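Quinoline 2-oxidoreductase large subunit (Pseudomonas putida, PDB 1T3Q) is the molybdenum-bearing subunit of a hydroxylase that probably oxidises quinoline at its 2-position with a molybdopterin cytosine dinucleotide cofactor. Local coordinates at residues Arg382-Asp387 with Val753-Asn758; Ser396-Arg401 with Leu456-Ser461. All coordinates share one frame; numbering follows the deposited sequence.

How the contacts relate
Read from the N terminus, the first segment met is Arg382-Asp387 on helix 375-393, which is soon followed by helix 397-402. After helices 426-437 and 439-450, strand 454-467 returns to helix 397-402, and contact 2 closes a loop of 54 residues. Contact 1 closes much later, when helix 744-761 comes back to Arg382-Asp387 after 365 intervening residues, so the shorter loop falls wholly within the longer one. The centres of the two contacts are only about 8 Å apart, and Arg401 joins them through salt bridges to Glu383 and Asp387. Together they tie helices 375-393, 397-402 and 744-761 to the sheet strand 454-467.

Contact 1: Arg382-Asp387 with Val753-Asn758; sequences RETLID and VVAAVN
Val754 O accepts two donors, Asn758 N at 3.1 Å and Asn758 ND2 at 2.9 Å, which arrive from opposite faces of its carbonyl plane. The side-chain bond is fairly straight (N-H...O 156°) and holds the amide against its own helix, while Asn758 OD1 accepts from Ile768 N. Across the interface Thr384 CG2 lies 3.8 Å from Asn758 ND2, and the two side chains cross nearly perpendicularly. Thr384 OG1 stands beside its own backbone nitrogen (chi1 -68°), where it bonds to Ile380 O one turn earlier and meets Val754 CG1 at 3.5 Å. Small residues permit this closeness: the CA atoms of Thr384 and Ala755 are 4.9 Å apart, and the axes of segments Arg382-Asp387 and Val753-Asn758 approach to 8.9 Å at 32°. Asp387 OD1 reaches Ala755 CB at 3.4 Å, and a water donates to both Asp387 OD1 and Ala755 O, the latter at 2.7 Å. No direct hydrogen bond crosses; contacts of methyl groups with polar atoms and one water bridge join the roughly parallel helices 375-393 and 744-761. Thr384 OG1 and Asn758 ND2 are satisfied within their own helices, while Asp387 OD2 turns to Arg401 of a third helix, probably stabilising the buried carboxylate.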
loop_
_atom_site.group_PDB
_atom_site.type_symbol
_atom_site.label_atom_id
_atom_site.label_comp_id
_atom_site.label_asym_id
_atom_site.label_seq_id
_atom_site.Cartn_x
_atom_site.Cartn_y
_atom_site.Cartn_z
ATOM N N ARG B 382 -26.212 -41.168 -10.412
ATOM C CA ARG B 382 -26.018 -42.462 -9.756
ATOM C C ARG B 382 -26.871 -42.633 -8.501
ATOM O O ARG B 382 -27.548 -43.642 -8.344
ATOM C CB ARG B 382 -24.544 -42.669 -9.392
ATOM C CG ARG B 382 -24.215 -44.099 -8.963
ATOM C CD ARG B 382 -22.869 -44.175 -8.266
ATOM N NE ARG B 382 -22.822 -43.248 -7.143
ATOM C CZ ARG B 382 -22.101 -42.133 -7.122
ATOM N NH1 ARG B 382 -22.136 -41.345 -6.058
ATOM N NH2 ARG B 382 -21.325 -41.821 -8.153
ATOM N N GLU B 383 -26.837 -41.652 -7.605
ATOM C CA GLU B 383 -27.614 -41.759 -6.377
ATOM C C GLU B 383 -29.108 -41.848 -6.667
ATOM O O GLU B 383 -29.837 -42.551 -5.970
ATOM C CB GLU B 383 -27.315 -40.583 -5.446
ATOM C CG GLU B 383 -25.861 -40.531 -4.959
ATOM C CD GLU B 383 -25.446 -41.782 -4.186
ATOM O OE1 GLU B 383 -24.560 -42.526 -4.666
ATOM O OE2 GLU B 383 -26.008 -42.023 -3.096
ATOM N N THR B 384 -29.563 -41.144 -7.697
ATOM C CA THR B 384 -30.973 -41.184 -8.062
ATOM C C THR B 384 -31.343 -42.569 -8.597
ATOM O O THR B 384 -32.413 -43.094 -8.297
ATOM C CB THR B 384 -31.309 -40.104 -9.120
ATOM O OG1 THR B 384 -31.181 -38.805 -8.526
ATOM C CG2 THR B 384 -32.733 -40.273 -9.637
ATOM N N LEU B 385 -30.454 -43.161 -9.386
ATOM C CA LEU B 385 -30.705 -44.492 -9.936
ATOM C C LEU B 385 -30.619 -45.548 -8.839
ATOM O O LEU B 385 -31.354 -46.532 -8.854
ATOM C CB LEU B 385 -29.698 -44.807 -11.045
ATOM C CG LEU B 385 -29.869 -43.999 -12.333
ATOM C CD1 LEU B 385 -28.801 -44.407 -13.347
ATOM C CD2 LEU B 385 -31.255 -44.244 -12.907
ATOM N N ILE B 386 -29.720 -45.339 -7.883
ATOM C CA ILE B 386 -29.567 -46.274 -6.774
ATOM C C ILE B 386 -30.860 -46.314 -5.954
ATOM O O ILE B 386 -31.319 -47.390 -5.554
ATOM C CB ILE B 386 -28.373 -45.873 -5.880
ATOM C CG1 ILE B 386 -27.065 -46.157 -6.628
ATOM C CG2 ILE B 386 -28.432 -46.616 -4.549
ATOM C CD1 ILE B 386 -25.805 -45.770 -5.871
ATOM N N ASP B 387 -31.449 -45.145 -5.710
ATOM C CA ASP B 387 -32.700 -45.064 -4.961
ATOM C C ASP B 387 -33.820 -45.736 -5.745
ATOM O O ASP B 387 -34.697 -46.379 -5.169
ATOM C CB ASP B 387 -33.097 -43.603 -4.698
ATOM C CG ASP B 387 -32.481 -43.036 -3.425
ATOM O OD1 ASP B 387 -32.892 -41.926 -3.011
ATOM O OD2 ASP B 387 -31.593 -43.682 -2.833
ATOM N N VAL B 753 -31.310 -33.837 -3.000
ATOM C CA VAL B 753 -32.531 -33.128 -3.370
ATOM C C VAL B 753 -33.208 -33.756 -4.588
ATOM O O VAL B 753 -34.424 -33.970 -4.590
ATOM C CB VAL B 753 -32.265 -31.632 -3.668
ATOM C CG1 VAL B 753 -33.579 -30.938 -4.035
ATOM C CG2 VAL B 753 -31.635 -30.954 -2.456
ATOM N N VAL B 754 -32.430 -34.045 -5.627
ATOM C CA VAL B 754 -33.001 -34.663 -6.818
ATOM C C VAL B 754 -33.604 -36.011 -6.433
ATOM O O VAL B 754 -34.714 -36.354 -6.861
ATOM C CB VAL B 754 -31.932 -34.880 -7.916
ATOM C CG1 VAL B 754 -32.528 -35.676 -9.073
ATOM C CG2 VAL B 754 -31.437 -33.531 -8.423
ATOM N N ALA B 755 -32.877 -36.776 -5.619
ATOM C CA ALA B 755 -33.380 -38.074 -5.178
ATOM C C ALA B 755 -34.676 -37.878 -4.392
ATOM O O ALA B 755 -35.605 -38.666 -4.517
ATOM C CB ALA B 755 -32.339 -38.787 -4.307
ATOM N N ALA B 756 -34.736 -36.815 -3.594
ATOM C CA ALA B 756 -35.930 -36.536 -2.794
ATOM C C ALA B 756 -37.151 -36.256 -3.663
ATOM O O ALA B 756 -38.233 -36.780 -3.415
ATOM C CB ALA B 756 -35.669 -35.360 -1.857
ATOM N N VAL B 757 -36.986 -35.419 -4.681
ATOM C CA VAL B 757 -38.098 -35.106 -5.567
ATOM C C VAL B 757 -38.602 -36.382 -6.236
ATOM O O VAL B 757 -39.805 -36.615 -6.331
ATOM C CB VAL B 757 -37.675 -34.090 -6.650
ATOM C CG1 VAL B 757 -38.754 -33.983 -7.721
ATOM C CG2 VAL B 757 -37.435 -32.727 -6.006
ATOM N N ASN B 758 -37.672 -37.212 -6.693
ATOM C CA ASN B 758 -38.047 -38.460 -7.343
ATOM C C ASN B 758 -38.770 -39.405 -6.391
ATOM O O ASN B 758 -39.713 -40.087 -6.784
ATOM C CB ASN B 758 -36.810 -39.117 -7.940
ATOM C CG ASN B 758 -36.452 -38.526 -9.289
ATOM O OD1 ASN B 758 -37.058 -38.868 -10.303
ATOM N ND2 ASN B 758 -35.483 -37.616 -9.305
HETATM O O HOH W 1 -35.117 -41.275 -4.967
#

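Contact 2: Ser396-Arg401 with Leu456-Ser461; sequences SPFEIR and LGLGVS
Val460 is the residue on which three side chains of the helix converge. Its CG1, anti to the backbone nitrogen (chi1 177°), sits 3.8 Å above the plane of the Arg401 guanidinium, over its centre. Its CG2 is directed instead at Phe398 CZ, 3.7 Å away, and at Pro397 CG, 4.0 Å away; both side chains cross Val460 at about a right angle. Phe398 extends the apolar patch along the strand, bringing CE1 near Leu458 CD2 at 4.3 Å. Arg401 NH2 comes within 3.1 Å of Val460 O, but the angle is too poor for a hydrogen bond.

The guanidinium is held by bonds within the helix and to its neighbour. Arg401 NH1 donates to Pro397 O at 2.8 Å (N-H...O 154°); the acceptor lies in the guanidinium plane, whereas the donor stands above the carbonyl plane. Salt bridges to Glu383 and Asp387 of helix 375-393 secure NH2 and NH1. A leucine in place of Arg401 would probably leave Asp387 OD2 and Glu383 OE2 without their cationic mate, though Glu383 OE1 would keep Arg382, and strip the flat cover from Val460 CG1. At the helix start, Ser396 OG acts as N-cap, accepting from Glu399 N at 2.9 Å, and behind Phe398 lie Ile430 and Glu434 of helix 426-437.

On the strand side, Gly457, Gly459 and Ser461 form backbone hydrogen bonds with strand 636-649. The geometry is that of alpha/beta layer packing: a capped helix runs at 21° to Leu456-Ser461 of strand 454-467, outermost within this chain in a four-stranded mixed sheet, and covers its Val460 end, while helices 426-437 and 439-450 pack on Leu458.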
loop_
_atom_site.group_PDB
_atom_site.type_symbol
_atom_site.label_atom_id
_atom_site.label_comp_id
_atom_site.label_asym_id
_atom_site.label_seq_id
_atom_site.Cartn_x
_atom_site.Cartn_y
_atom_site.Cartn_z
ATOM N N SER B 396 -34.634 -50.513 1.399
ATOM C CA SER B 396 -34.548 -49.114 1.782
ATOM C C SER B 396 -33.334 -48.570 1.043
ATOM O O SER B 396 -32.432 -49.328 0.679
ATOM C CB SER B 396 -34.327 -48.968 3.286
ATOM O OG SER B 396 -32.950 -49.075 3.605
ATOM N N PRO B 397 -33.296 -47.253 0.798
ATOM C CA PRO B 397 -32.146 -46.678 0.093
ATOM C C PRO B 397 -30.851 -46.867 0.880
ATOM O O PRO B 397 -29.761 -46.875 0.310
ATOM C CB PRO B 397 -32.535 -45.205 -0.065
ATOM C CG PRO B 397 -33.464 -44.965 1.101
ATOM C CD PRO B 397 -34.301 -46.220 1.108
ATOM N N PHE B 398 -30.972 -47.016 2.196
ATOM C CA PHE B 398 -29.799 -47.214 3.027
ATOM C C PHE B 398 -29.286 -48.645 2.897
ATOM O O PHE B 398 -28.081 -48.875 2.833
ATOM C CB PHE B 398 -30.120 -46.914 4.494
ATOM C CG PHE B 398 -30.689 -45.549 4.714
ATOM C CD1 PHE B 398 -32.065 -45.358 4.796
ATOM C CD2 PHE B 398 -29.853 -44.442 4.796
ATOM C CE1 PHE B 398 -32.604 -44.076 4.954
ATOM C CE2 PHE B 398 -30.381 -43.157 4.954
ATOM C CZ PHE B 398 -31.760 -42.979 5.031
ATOM N N GLU B 399 -30.210 -49.597 2.844
ATOM C CA GLU B 399 -29.852 -51.010 2.744
ATOM C C GLU B 399 -29.181 -51.371 1.419
ATOM O O GLU B 399 -28.199 -52.111 1.406
ATOM C CB GLU B 399 -31.099 -51.880 2.955
ATOM C CG GLU B 399 -30.868 -53.397 2.866
ATOM C CD GLU B 399 -29.788 -53.902 3.809
ATOM O OE1 GLU B 399 -29.676 -53.380 4.938
ATOM O OE2 GLU B 399 -29.053 -54.839 3.427
ATOM N N ILE B 400 -29.696 -50.862 0.303
ATOM C CA ILE B 400 -29.076 -51.196 -0.974
ATOM C C ILE B 400 -27.642 -50.665 -1.028
ATOM O O ILE B 400 -26.775 -51.261 -1.678
ATOM C CB ILE B 400 -29.887 -50.664 -2.177
ATOM C CG1 ILE B 400 -29.387 -51.338 -3.462
ATOM C CG2 ILE B 400 -29.758 -49.145 -2.286
ATOM C CD1 ILE B 400 -30.295 -51.137 -4.659
ATOM N N ARG B 401 -27.384 -49.557 -0.338
ATOM C CA ARG B 401 -26.043 -48.993 -0.310
ATOM C C ARG B 401 -25.106 -49.834 0.561
ATOM O O ARG B 401 -23.942 -50.021 0.215
ATOM C CB ARG B 401 -26.085 -47.532 0.161
ATOM C CG ARG B 401 -26.639 -46.590 -0.910
ATOM C CD ARG B 401 -26.790 -45.162 -0.406
ATOM N NE ARG B 401 -27.141 -44.222 -1.476
ATOM C CZ ARG B 401 -28.343 -44.108 -2.032
ATOM N NH1 ARG B 401 -29.348 -44.876 -1.631
ATOM N NH2 ARG B 401 -28.544 -43.205 -2.990
ATOM N N LEU B 456 -44.500 -35.842 -0.247
ATOM C CA LEU B 456 -43.282 -35.778 0.548
ATOM C C LEU B 456 -42.302 -36.829 0.040
ATOM O O LEU B 456 -42.699 -37.945 -0.285
ATOM C CB LEU B 456 -43.612 -36.028 2.021
ATOM C CG LEU B 456 -42.696 -35.382 3.061
ATOM C CD1 LEU B 456 -42.800 -33.859 2.966
ATOM C CD2 LEU B 456 -43.103 -35.853 4.452
ATOM N N GLY B 457 -41.025 -36.468 -0.032
ATOM C CA GLY B 457 -40.031 -37.407 -0.519
ATOM C C GLY B 457 -38.707 -37.324 0.217
ATOM O O GLY B 457 -38.274 -36.245 0.616
ATOM N N LEU B 458 -38.075 -38.478 0.404
ATOM C CA LEU B 458 -36.789 -38.565 1.072
ATOM C C LEU B 458 -35.740 -38.905 0.029
ATOM O O LEU B 458 -35.939 -39.811 -0.777
ATOM C CB LEU B 458 -36.813 -39.672 2.132
ATOM C CG LEU B 458 -35.455 -40.015 2.758
ATOM C CD1 LEU B 458 -34.949 -38.838 3.574
ATOM C CD2 LEU B 458 -35.596 -41.249 3.643
ATOM N N GLY B 459 -34.630 -38.177 0.043
ATOM C CA GLY B 459 -33.567 -38.436 -0.908
ATOM C C GLY B 459 -32.272 -38.714 -0.175
ATOM O O GLY B 459 -31.949 -38.028 0.796
ATOM N N VAL B 460 -31.527 -39.715 -0.635
ATOM C CA VAL B 460 -30.270 -40.077 0.003
ATOM C C VAL B 460 -29.091 -39.976 -0.952
ATOM O O VAL B 460 -29.199 -40.314 -2.130
ATOM C CB VAL B 460 -30.328 -41.517 0.564
ATOM C CG1 VAL B 460 -28.974 -41.913 1.156
ATOM C CG2 VAL B 460 -31.407 -41.606 1.624
ATOM N N SER B 461 -27.970 -39.495 -0.431
ATOM C CA SER B 461 -26.750 -39.371 -1.215
ATOM C C SER B 461 -25.539 -39.652 -0.337
ATOM O O SER B 461 -25.323 -38.976 0.667
ATOM C CB SER B 461 -26.629 -37.966 -1.810
ATOM O OG SER B 461 -25.384 -37.811 -2.467
#